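Glycosyltransferase (PDB 7MI0) probably transfers a sugar from an activated donor to an acceptor, as a two-domain GT-B enzyme of glycosyltransferase family 4. Local coordinates at residues 85-90 against 114-119; 189-194 against 308-313; 218-222 against 247-251; 297-303 against 321-325. All coordinates share one frame; numbering follows the deposited sequence.

Interaction 1 (85-90 against 114-119); sequences VILNNA and WSSYLA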
loop_
_atom_site.group_PDB
_atom_site.type_symbol
_atom_site.label_atom_id
_atom_site.label_comp_id
_atom_site.label_asym_id
_atom_site.label_seq_id
_atom_site.Cartn_x
_atom_site.Cartn_y
_atom_site.Cartn_z
ATOM N N VAL A 85 -5.143 -23.775 20.433
ATOM C CA VAL A 85 -4.366 -22.544 20.372
ATOM C C VAL A 85 -5.271 -21.354 20.083
ATOM O O VAL A 85 -5.078 -20.265 20.638
ATOM C CB VAL A 85 -3.243 -22.681 19.330
ATOM C CG1 VAL A 85 -2.513 -21.361 19.150
ATOM C CG2 VAL A 85 -2.273 -23.775 19.759
ATOM N N ILE A 86 -6.277 -21.538 19.225
ATOM C CA ILE A 86 -7.228 -20.460 18.959
ATOM C C ILE A 86 -7.955 -20.068 20.239
ATOM O O ILE A 86 -8.056 -18.883 20.582
ATOM C CB ILE A 86 -8.219 -20.869 17.855
ATOM C CG1 ILE A 86 -7.490 -21.097 16.535
ATOM C CG2 ILE A 86 -9.282 -19.810 17.689
ATOM C CD1 ILE A 86 -8.386 -21.576 15.427
ATOM N N LEU A 87 -8.466 -21.063 20.971
ATOM C CA LEU A 87 -9.193 -20.782 22.204
ATOM C C LEU A 87 -8.281 -20.177 23.261
ATOM O O LEU A 87 -8.712 -19.321 24.042
ATOM C CB LEU A 87 -9.843 -22.056 22.737
ATOM C CG LEU A 87 -11.038 -22.588 21.954
ATOM C CD1 LEU A 87 -11.508 -23.901 22.548
ATOM C CD2 LEU A 87 -12.160 -21.573 21.960
ATOM N N ASN A 88 -7.023 -20.610 23.311
ATOM C CA ASN A 88 -6.125 -20.094 24.337
ATOM C C ASN A 88 -5.622 -18.696 23.994
ATOM O O ASN A 88 -5.509 -17.842 24.883
ATOM C CB ASN A 88 -4.955 -21.048 24.546
ATOM C CG ASN A 88 -4.101 -20.655 25.722
ATOM O OD1 ASN A 88 -4.521 -20.774 26.873
ATOM N ND2 ASN A 88 -2.896 -20.168 25.443
ATOM N N ASN A 89 -5.303 -18.442 22.720
ATOM C CA ASN A 89 -5.011 -17.074 22.308
ATOM C C ASN A 89 -6.200 -16.167 22.590
ATOM O O ASN A 89 -6.035 -15.053 23.098
ATOM C CB ASN A 89 -4.636 -17.023 20.823
ATOM C CG ASN A 89 -3.203 -17.466 20.559
ATOM O OD1 ASN A 89 -2.359 -17.464 21.456
ATOM N ND2 ASN A 89 -2.923 -17.840 19.317
ATOM N N ALA A 90 -7.409 -16.639 22.288
ATOM C CA ALA A 90 -8.597 -15.844 22.575
ATOM C C ALA A 90 -8.685 -15.498 24.054
ATOM O O ALA A 90 -9.091 -14.388 24.415
ATOM C CB ALA A 90 -9.851 -16.588 22.119
ATOM N N TRP A 114 -9.935 -15.489 14.090
ATOM C CA TRP A 114 -10.654 -16.375 15.001
ATOM C C TRP A 114 -10.454 -15.973 16.460
ATOM O O TRP A 114 -11.418 -15.699 17.182
ATOM C CB TRP A 114 -10.207 -17.822 14.790
ATOM C CG TRP A 114 -10.350 -18.348 13.391
ATOM C CD1 TRP A 114 -9.345 -18.783 12.578
ATOM C CD2 TRP A 114 -11.566 -18.515 12.649
ATOM N NE1 TRP A 114 -9.858 -19.209 11.377
ATOM C CE2 TRP A 114 -11.218 -19.053 11.395
ATOM C CE3 TRP A 114 -12.912 -18.260 12.922
ATOM C CZ2 TRP A 114 -12.168 -19.340 10.416
ATOM C CZ3 TRP A 114 -13.854 -18.548 11.948
ATOM C CH2 TRP A 114 -13.477 -19.082 10.712
ATOM N N SER A 115 -9.196 -15.924 16.907
ATOM C CA SER A 115 -8.926 -15.673 18.321
ATOM C C SER A 115 -9.412 -14.293 18.752
ATOM O O SER A 115 -9.956 -14.137 19.851
ATOM C CB SER A 115 -7.432 -15.828 18.604
ATOM O OG SER A 115 -6.980 -17.133 18.289
ATOM N N SER A 116 -9.227 -13.280 17.903
ATOM C CA SER A 116 -9.649 -11.932 18.269
ATOM C C SER A 116 -11.168 -11.819 18.318
ATOM O O SER A 116 -11.719 -11.168 19.214
ATOM C CB SER A 116 -9.073 -10.919 17.284
ATOM O OG SER A 116 -7.680 -11.102 17.134
ATOM N N TYR A 117 -11.857 -12.440 17.356
ATOM C CA TYR A 117 -13.317 -12.422 17.342
ATOM C C TYR A 117 -13.894 -13.055 18.605
ATOM O O TYR A 117 -14.873 -12.555 19.175
ATOM C CB TYR A 117 -13.830 -13.147 16.098
ATOM C CG TYR A 117 -15.314 -13.394 16.115
ATOM C CD1 TYR A 117 -16.206 -12.382 15.790
ATOM C CD2 TYR A 117 -15.828 -14.639 16.458
ATOM C CE1 TYR A 117 -17.572 -12.599 15.810
ATOM C CE2 TYR A 117 -17.193 -14.867 16.483
ATOM C CZ TYR A 117 -18.058 -13.842 16.157
ATOM O OH TYR A 117 -19.414 -14.060 16.176
ATOM N N LEU A 118 -13.312 -14.166 19.054
ATOM C CA LEU A 118 -13.764 -14.761 20.304
ATOM C C LEU A 118 -13.510 -13.821 21.476
ATOM O O LEU A 118 -14.345 -13.706 22.381
ATOM C CB LEU A 118 -13.075 -16.108 20.527
ATOM C CG LEU A 118 -13.493 -17.270 19.620
ATOM C CD1 LEU A 118 -12.704 -18.527 19.951
ATOM C CD2 LEU A 118 -14.978 -17.532 19.742
ATOM N N ALA A 119 -12.367 -13.128 21.470
ATOM C CA ALA A 119 -12.022 -12.272 22.599
ATOM C C ALA A 119 -13.024 -11.139 22.758
ATOM O O ALA A 119 -13.359 -10.751 23.884
ATOM C CB ALA A 119 -10.609 -11.718 22.430
#

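Interaction 2 (189-194 against 308-313); sequences FDPANL and EGQAMK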
loop_
_atom_site.group_PDB
_atom_site.type_symbol
_atom_site.label_atom_id
_atom_site.label_comp_id
_atom_site.label_asym_id
_atom_site.label_seq_id
_atom_site.Cartn_x
_atom_site.Cartn_y
_atom_site.Cartn_z
ATOM N N PHE A 189 6.811 12.901 1.376
ATOM C CA PHE A 189 6.818 13.008 -0.084
ATOM C C PHE A 189 6.390 14.423 -0.458
ATOM O O PHE A 189 5.229 14.704 -0.764
ATOM C CB PHE A 189 5.913 11.956 -0.711
ATOM C CG PHE A 189 6.408 10.553 -0.532
ATOM C CD1 PHE A 189 7.288 9.992 -1.446
ATOM C CD2 PHE A 189 6.000 9.794 0.553
ATOM C CE1 PHE A 189 7.750 8.700 -1.279
ATOM C CE2 PHE A 189 6.461 8.500 0.723
ATOM C CZ PHE A 189 7.336 7.956 -0.195
ATOM N N ASP A 190 7.359 15.332 -0.421
ATOM C CA ASP A 190 7.135 16.750 -0.670
ATOM C C ASP A 190 8.285 17.285 -1.511
ATOM O O ASP A 190 9.416 17.384 -1.020
ATOM C CB ASP A 190 7.016 17.515 0.650
ATOM C CG ASP A 190 6.771 19.008 0.459
ATOM O OD1 ASP A 190 6.442 19.442 -0.668
ATOM O OD2 ASP A 190 6.908 19.752 1.453
ATOM N N PRO A 191 8.040 17.631 -2.779
ATOM C CA PRO A 191 9.139 18.104 -3.639
ATOM C C PRO A 191 9.843 19.338 -3.109
ATOM O O PRO A 191 10.986 19.594 -3.507
ATOM C CB PRO A 191 8.440 18.388 -4.973
ATOM C CG PRO A 191 7.215 17.534 -4.943
ATOM C CD PRO A 191 6.767 17.540 -3.511
ATOM N N ALA A 192 9.206 20.104 -2.217
ATOM C CA ALA A 192 9.853 21.256 -1.599
ATOM C C ALA A 192 10.968 20.862 -0.638
ATOM O O ALA A 192 11.712 21.740 -0.189
ATOM C CB ALA A 192 8.814 22.113 -0.870
ATOM N N ASN A 193 11.107 19.576 -0.321
ATOM C CA ASN A 193 12.180 19.091 0.534
ATOM C C ASN A 193 13.415 18.655 -0.242
ATOM O O ASN A 193 14.464 18.429 0.370
ATOM C CB ASN A 193 11.685 17.923 1.392
ATOM C CG ASN A 193 10.861 18.383 2.577
ATOM O OD1 ASN A 193 10.640 19.584 2.774
ATOM N ND2 ASN A 193 10.393 17.426 3.373
ATOM N N LEU A 194 13.319 18.530 -1.562
ATOM C CA LEU A 194 14.478 18.158 -2.360
ATOM C C LEU A 194 15.479 19.306 -2.415
ATOM O O LEU A 194 15.106 20.464 -2.633
ATOM C CB LEU A 194 14.043 17.770 -3.769
ATOM C CG LEU A 194 13.027 16.637 -3.840
ATOM C CD1 LEU A 194 12.623 16.392 -5.282
ATOM C CD2 LEU A 194 13.583 15.368 -3.203
ATOM N N GLU A 308 2.348 7.717 -4.420
ATOM C CA GLU A 308 3.629 8.323 -4.072
ATOM C C GLU A 308 4.179 9.146 -5.227
ATOM O O GLU A 308 4.712 10.242 -5.020
ATOM C CB GLU A 308 4.636 7.249 -3.663
ATOM C CG GLU A 308 4.504 6.789 -2.230
ATOM C CD GLU A 308 5.461 5.663 -1.889
ATOM O OE1 GLU A 308 6.200 5.209 -2.790
ATOM O OE2 GLU A 308 5.468 5.231 -0.716
ATOM N N GLY A 309 4.056 8.635 -6.453
ATOM C CA GLY A 309 4.522 9.392 -7.603
ATOM C C GLY A 309 3.695 10.640 -7.856
ATOM O O GLY A 309 4.232 11.689 -8.219
ATOM N N GLN A 310 2.377 10.541 -7.683
ATOM C CA GLN A 310 1.531 11.718 -7.829
ATOM C C GLN A 310 1.880 12.776 -6.791
ATOM O O GLN A 310 1.866 13.976 -7.088
ATOM C CB GLN A 310 0.062 11.322 -7.717
ATOM C CG GLN A 310 -0.504 10.670 -8.948
ATOM C CD GLN A 310 -1.940 10.237 -8.747
ATOM O OE1 GLN A 310 -2.248 9.477 -7.827
ATOM N NE2 GLN A 310 -2.830 10.726 -9.605
ATOM N N ALA A 311 2.198 12.350 -5.566
ATOM C CA ALA A 311 2.597 13.306 -4.538
ATOM C C ALA A 311 3.858 14.066 -4.937
ATOM O O ALA A 311 4.033 15.229 -4.551
ATOM C CB ALA A 311 2.810 12.586 -3.207
ATOM N N MET A 312 4.737 13.438 -5.713
ATOM C CA MET A 312 6.005 14.040 -6.084
ATOM C C MET A 312 5.928 14.838 -7.381
ATOM O O MET A 312 6.975 15.210 -7.924
ATOM C CB MET A 312 7.081 12.957 -6.190
ATOM C CG MET A 312 7.418 12.292 -4.866
ATOM S SD MET A 312 7.969 13.439 -3.582
ATOM C CE MET A 312 9.473 14.078 -4.313
ATOM N N LYS A 313 4.717 15.109 -7.880
ATOM C CA LYS A 313 4.500 15.951 -9.067
ATOM C C LYS A 313 5.133 15.336 -10.318
ATOM O O LYS A 313 5.787 16.017 -11.109
ATOM C CB LYS A 313 5.016 17.383 -8.847
ATOM C CG LYS A 313 4.243 18.209 -7.825
ATOM C CD LYS A 313 4.851 19.601 -7.648
ATOM C CE LYS A 313 3.903 20.549 -6.914
ATOM N NZ LYS A 313 4.456 21.924 -6.747
#

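Interaction 3 (218-222 against 247-251); sequences PSRMT and VGDIS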
loop_
_atom_site.group_PDB
_atom_site.type_symbol
_atom_site.label_atom_id
_atom_site.label_comp_id
_atom_site.label_asym_id
_atom_site.label_seq_id
_atom_site.Cartn_x
_atom_site.Cartn_y
_atom_site.Cartn_z
ATOM N N PRO A 218 9.448 1.722 -9.335
ATOM C CA PRO A 218 9.649 1.238 -7.959
ATOM C C PRO A 218 8.690 0.087 -7.664
ATOM O O PRO A 218 7.592 0.247 -7.140
ATOM C CB PRO A 218 9.348 2.477 -7.113
ATOM C CG PRO A 218 8.801 3.536 -8.077
ATOM C CD PRO A 218 8.522 2.860 -9.376
ATOM N N SER A 219 9.108 -1.111 -8.047
ATOM C CA SER A 219 8.311 -2.313 -7.870
ATOM C C SER A 219 9.193 -3.421 -7.327
ATOM O O SER A 219 10.329 -3.600 -7.781
ATOM C CB SER A 219 7.670 -2.777 -9.184
ATOM O OG SER A 219 6.528 -2.009 -9.512
ATOM N N ARG A 220 8.665 -4.151 -6.346
ATOM C CA ARG A 220 9.279 -5.402 -5.929
ATOM C C ARG A 220 9.540 -6.274 -7.151
ATOM O O ARG A 220 8.722 -6.342 -8.070
ATOM C CB ARG A 220 8.365 -6.122 -4.928
ATOM C CG ARG A 220 8.756 -7.561 -4.619
ATOM C CD ARG A 220 8.049 -8.098 -3.371
ATOM N NE ARG A 220 6.660 -8.495 -3.590
ATOM C CZ ARG A 220 5.607 -7.718 -3.364
ATOM N NH1 ARG A 220 5.743 -6.455 -2.983
ATOM N NH2 ARG A 220 4.384 -8.222 -3.519
ATOM N N MET A 221 10.705 -6.921 -7.176
ATOM C CA MET A 221 11.082 -7.752 -8.319
ATOM C C MET A 221 10.368 -9.100 -8.220
ATOM O O MET A 221 10.931 -10.115 -7.805
ATOM C CB MET A 221 12.593 -7.923 -8.382
ATOM C CG MET A 221 13.104 -8.392 -9.717
ATOM S SD MET A 221 12.785 -7.179 -10.997
ATOM C CE MET A 221 14.279 -7.342 -11.963
ATOM N N THR A 222 9.095 -9.102 -8.615
ATOM C CA THR A 222 8.314 -10.323 -8.749
ATOM C C THR A 222 7.615 -10.323 -10.105
ATOM O O THR A 222 7.470 -9.283 -10.752
ATOM C CB THR A 222 7.301 -10.480 -7.600
ATOM O OG1 THR A 222 6.641 -11.749 -7.706
ATOM C CG2 THR A 222 6.270 -9.367 -7.627
ATOM N N VAL A 247 13.932 -0.209 -9.103
ATOM C CA VAL A 247 14.352 -0.261 -7.708
ATOM C C VAL A 247 13.290 -0.993 -6.899
ATOM O O VAL A 247 12.095 -0.689 -7.001
ATOM C CB VAL A 247 14.624 1.143 -7.139
ATOM C CG1 VAL A 247 15.816 1.769 -7.847
ATOM C CG2 VAL A 247 13.402 2.029 -7.279
ATOM N N GLY A 248 13.734 -1.955 -6.102
ATOM C CA GLY A 248 12.853 -2.800 -5.322
ATOM C C GLY A 248 13.589 -4.040 -4.877
ATOM O O GLY A 248 14.699 -4.330 -5.325
ATOM N N ASP A 249 12.950 -4.776 -3.968
ATOM C CA ASP A 249 13.568 -5.986 -3.440
ATOM C C ASP A 249 13.863 -6.966 -4.564
ATOM O O ASP A 249 13.069 -7.127 -5.491
ATOM C CB ASP A 249 12.673 -6.658 -2.398
ATOM C CG ASP A 249 13.211 -8.015 -1.968
ATOM O OD1 ASP A 249 14.359 -8.069 -1.475
ATOM O OD2 ASP A 249 12.498 -9.030 -2.132
ATOM N N ILE A 250 15.020 -7.615 -4.481
ATOM C CA ILE A 250 15.425 -8.577 -5.495
ATOM C C ILE A 250 15.856 -9.861 -4.803
ATOM O O ILE A 250 16.703 -10.606 -5.309
ATOM C CB ILE A 250 16.547 -8.008 -6.379
ATOM C CG1 ILE A 250 17.764 -7.653 -5.528
ATOM C CG2 ILE A 250 16.060 -6.776 -7.120
ATOM C CD1 ILE A 250 18.985 -7.317 -6.340
ATOM N N SER A 251 15.266 -10.129 -3.644
ATOM C CA SER A 251 15.666 -11.255 -2.810
ATOM C C SER A 251 14.588 -12.316 -2.662
ATOM O O SER A 251 14.903 -13.510 -2.693
ATOM C CB SER A 251 16.071 -10.751 -1.422
ATOM O OG SER A 251 16.961 -9.655 -1.516
#

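Interaction 4 (297-303 against 321-325); sequences IEPEAFG and IGGAV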
loop_
_atom_site.group_PDB
_atom_site.type_symbol
_atom_site.label_atom_id
_atom_site.label_comp_id
_atom_site.label_asym_id
_atom_site.label_seq_id
_atom_site.Cartn_x
_atom_site.Cartn_y
_atom_site.Cartn_z
ATOM N N ILE A 297 0.480 -6.815 -13.913
ATOM C CA ILE A 297 -0.445 -7.539 -14.773
ATOM C C ILE A 297 -1.447 -8.361 -13.981
ATOM O O ILE A 297 -2.346 -8.972 -14.575
ATOM C CB ILE A 297 0.318 -8.430 -15.768
ATOM C CG1 ILE A 297 1.161 -9.461 -15.022
ATOM C CG2 ILE A 297 1.202 -7.577 -16.650
ATOM C CD1 ILE A 297 2.067 -10.264 -15.919
ATOM N N GLU A 298 -1.314 -8.405 -12.657
ATOM C CA GLU A 298 -2.309 -8.951 -11.755
ATOM C C GLU A 298 -2.746 -7.860 -10.784
ATOM O O GLU A 298 -1.920 -7.041 -10.364
ATOM C CB GLU A 298 -1.768 -10.170 -10.987
ATOM C CG GLU A 298 -1.596 -11.409 -11.874
ATOM C CD GLU A 298 -1.149 -12.654 -11.113
ATOM O OE1 GLU A 298 -1.465 -12.782 -9.909
ATOM O OE2 GLU A 298 -0.478 -13.511 -11.730
ATOM N N PRO A 299 -4.028 -7.804 -10.429
ATOM C CA PRO A 299 -4.549 -6.612 -9.753
ATOM C C PRO A 299 -3.940 -6.418 -8.377
ATOM O O PRO A 299 -3.575 -7.372 -7.685
ATOM C CB PRO A 299 -6.052 -6.889 -9.657
ATOM C CG PRO A 299 -6.151 -8.383 -9.670
ATOM C CD PRO A 299 -5.048 -8.858 -10.568
ATOM N N GLU A 300 -3.829 -5.153 -7.987
ATOM C CA GLU A 300 -3.354 -4.770 -6.667
ATOM C C GLU A 300 -4.463 -4.032 -5.938
ATOM O O GLU A 300 -5.218 -3.269 -6.550
ATOM C CB GLU A 300 -2.107 -3.891 -6.756
ATOM C CG GLU A 300 -0.894 -4.615 -7.306
ATOM C CD GLU A 300 0.333 -3.732 -7.360
ATOM O OE1 GLU A 300 0.367 -2.797 -8.194
ATOM O OE2 GLU A 300 1.258 -3.977 -6.554
ATOM N N ALA A 301 -4.558 -4.266 -4.629
ATOM C CA ALA A 301 -5.590 -3.609 -3.837
ATOM C C ALA A 301 -5.484 -2.093 -3.945
ATOM O O ALA A 301 -6.500 -1.390 -3.983
ATOM C CB ALA A 301 -5.489 -4.061 -2.381
ATOM N N PHE A 302 -4.258 -1.575 -4.001
ATOM C CA PHE A 302 -4.013 -0.156 -4.205
ATOM C C PHE A 302 -2.590 0.009 -4.720
ATOM O O PHE A 302 -1.693 -0.750 -4.335
ATOM C CB PHE A 302 -4.214 0.648 -2.916
ATOM C CG PHE A 302 -3.161 0.395 -1.873
ATOM C CD1 PHE A 302 -3.261 -0.688 -1.014
ATOM C CD2 PHE A 302 -2.075 1.247 -1.747
ATOM C CE1 PHE A 302 -2.298 -0.917 -0.050
ATOM C CE2 PHE A 302 -1.107 1.022 -0.786
ATOM C CZ PHE A 302 -1.218 -0.061 0.064
ATOM N N GLY A 303 -2.394 0.993 -5.594
ATOM C CA GLY A 303 -1.079 1.248 -6.140
ATOM C C GLY A 303 -0.317 2.262 -5.315
ATOM O O GLY A 303 -0.418 3.468 -5.561
ATOM N N ILE A 321 -5.910 -1.849 -13.633
ATOM C CA ILE A 321 -6.195 -3.147 -13.035
ATOM C C ILE A 321 -6.151 -3.040 -11.515
ATOM O O ILE A 321 -5.233 -2.441 -10.943
ATOM C CB ILE A 321 -5.214 -4.210 -13.567
ATOM C CG1 ILE A 321 -5.558 -5.589 -13.027
ATOM C CG2 ILE A 321 -3.771 -3.853 -13.226
ATOM C CD1 ILE A 321 -4.592 -6.651 -13.485
ATOM N N GLY A 322 -7.156 -3.607 -10.852
ATOM C CA GLY A 322 -7.206 -3.517 -9.410
ATOM C C GLY A 322 -7.411 -2.085 -8.956
ATOM O O GLY A 322 -7.975 -1.245 -9.665
ATOM N N GLY A 323 -6.933 -1.797 -7.753
ATOM C CA GLY A 323 -7.023 -0.446 -7.248
ATOM C C GLY A 323 -5.914 0.478 -7.683
ATOM O O GLY A 323 -5.843 1.611 -7.201
ATOM N N ALA A 324 -5.049 0.024 -8.597
ATOM C CA ALA A 324 -3.861 0.787 -8.973
ATOM C C ALA A 324 -4.205 2.044 -9.767
ATOM O O ALA A 324 -3.452 3.025 -9.726
ATOM C CB ALA A 324 -2.902 -0.097 -9.774
ATOM N N VAL A 325 -5.322 2.036 -10.498
ATOM C CA VAL A 325 -5.750 3.213 -11.238
ATOM C C VAL A 325 -6.776 4.032 -10.474
ATOM O O VAL A 325 -7.234 5.066 -10.985
ATOM C CB VAL A 325 -6.315 2.828 -12.619
HETATM O O HOH W 1 -4.191 2.761 -5.767
#

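Interaction 1 (85-90 against 114-119)
In the N-terminal Rossmann-like domain of this GT-B protein, Ile86 and Ala90 meet Ser115 and Leu118 where two neighbouring helices of the beta-alpha-beta succession pack together beside the parallel sheet. Helix 83-100 leads into strand 104-107, and helix 114-122 leads away from it. Over the segments 85-90 and 114-119 their axes come within 7.9 Å at a crossing angle of -47°, an approach that small residues make possible. Ala90 and Ser115 mark the nearest backbones, their CA atoms 4.3 Å apart.

Apolar groups fill one flank. Ile86 turns CG2 onto Trp114 CB at 3.6 Å, the two side chains running side by side, while Ile86 CD1 reaches the Trp114 ring only obliquely. Leu118 lays its CB against Ala90 CB, 3.6 Å away, and extends CD1 across to Leu87 CD2. Farther along helix 83-100, Ile93 continues the packing against Ser115 and Ala119, while Asn89 ND2 is held by Asn77 O.

The polar element is a serine that borrows a helix carbonyl. With Ser115 OG beside its own backbone N (chi1 -60°), the hydroxyl faces the other helix and donates to Ile86 O at 3.1 Å. That oxygen already accepts the helical bond from Ala90 N at 2.9 Å; Ser115 OG reaches it in the carbonyl plane, on a lone pair, with a C=O...OG angle of 108°.

Interaction 2 (189-194 against 308-313)
Phe189 lies against the last turn of helix 304-311, with Glu308 over one face of its ring and Met312 at its edge. Glu308 CG makes the CH-pi contact, 3.9 Å from the Phe189 ring centroid and 19° off the normal. The Glu308 side chain, extended beyond CG, carries its carboxylate on over the rim near CZ, only 25° from parallel with the ring. In Met312 a bend at chi2 (-57°) sets SD at the ring edge in a Met-aromatic contact, 5.4 Å from the Phe189 centroid. The further bend at chi3 swings Met312 CE to Leu194 CD1 at 4.0 Å. Pro191 adds its CG against the Met312 carbonyl and the aliphatic part of Lys313, and Ala311 CB touches Phe189 CB.

No hydrogen bond joins the two segments directly. Arg369 of helix 359-375 supplies the link instead, its NH1 bonded to both Phe189 O and Ala311 O. Glu308 is positioned by Tyr286 OH at OE1 and by a salt bridge from Arg304 to OE2. Within 189-194, an Asx turn, in which Ala192 N donates to Asp190 OD1 at 3.2 Å, starts the short 3-10 segment 191-193.

Residues 189-194 belong to the connection between the two Rossmann-like sheets, and Glu308 closes a Glu-x7-Glu sequence begun by Glu300, a spacing that matches the EX7E motif of family 4; the contact thus probably seats an interdomain linker, characteristic of the GT-B fold, beside that motif.

Interaction 3 (218-222 against 247-251)
Met221 meets Ile250 through its CB, set against the Ile250 CG2 methyl at 3.9 Å. Met221 CB faces the other loop, while CG stands opposite the backbone N (chi1 -162°) and the later bends carry the sulfur end off among Phe256, Val260 and Ile275. Ile250 takes the rarer setting with CG1 between N and the carbonyl carbon (chi1 59°), which leaves CG2 beside N and against the methionine.

Farther back, where strands 214-218 and 243-247 end side by side in the parallel sheet, Val247 CG2 lies 4.1 Å from Pro218 CB. Both side chains are on the sheet face packed by helix 282-287. Gly248 lets the backbones approach next, its CA 4.5 Å from Arg220 CA. The arginine side chain begins away from the contact, and its NE remains 6.0 Å from Asp249 OD2.

Asp249 uses its carboxylate locally: Ser251 OG reaches OD1 on the syn side at 3.0 Å, and Arg252 N bonds OD2. Its main chain serves the contact, with Met221 N donating to Asp249 O at 2.9 Å, almost along the C=O axis. Met221 also centres an inverse gamma turn, closed by Thr222 N to Arg220 O.

These are the loops at the carboxyl ends of adjacent strands, the edge that faces the interdomain cleft in GT-B enzymes. The chemistry implies a light pairing: one clear backbone bond, from Met221 N to Asp249 O, and a thin apolar backing, with the Arg220 and Asp249 charges not in contact.

Interaction 4 (297-303 against 321-325)
Backbone hydrogen bonding joins Glu300 to Gly323: Gly323 N donates to Glu300 O at 2.6 Å, nearly head-on to the carbonyl (C=O...N angle 176°). Weaker CA-H...O contacts extend this pairing. Gly323 CA faces Ala301 O at 3.4 Å, and Gly322 CA lies 3.5 Å from the same Glu300 O that takes the amide. Both glycines sit at the corners of a type II' turn from Ile321 to Ala324, Gly322 with a positive phi of 66°, and the absence of side chains lets the turn lie close against the other loop.

The apolar part belongs to Ile321 and Pro299. Ile321 places CG1 opposite its backbone N (chi1 -176°), sending the arm over the proline; CG1 comes 3.6 Å from Pro299 CB, and CD1 beyond it lies near Pro299 N and Ile297 O.

Loop 297-303 precedes helix 304-311, with Gly303 at the N-cap position, and carries the first glutamate of the Glu-x7-Glu sequence that matches the EX7E motif of family 4 retaining enzymes, by analogy a part of the donor site. It also spans toward the other domain: Ala301 O accepts from Ser159 OG, and Pro299 and Ala301 touch Phe161 and Val162 of helix 160-168.

Charge and solvent complete the set. A water is modelled between Gly303 N and Gly323 O, its short distances leaving the detail doubtful, and the Glu300 carboxylate finds its partner outside the two segments, OE2 forming a salt bridge with Lys225 NZ.

Overall arrangement
Interaction 1 stands apart in the N-terminal domain, its centre about 33 Å or more from those of the others, and joins two helices by side-chain packing with one serine hydroxyl bond. Interactions 3 and 4 join loops that follow adjacent strands of the C-terminal sheet, and their backbones do most of the bonding. Interaction 2 has no direct hydrogen bond and relies on an aromatic ring, a thioether and an outside arginine. All four mix buried with more open residues. Helix 304-311 connects two of them: interaction 4 ends at its N-cap, interaction 2 grips its far end. Interactions 2 and 3 share Tyr286, which meets Glu308 in one and Pro218 in the other.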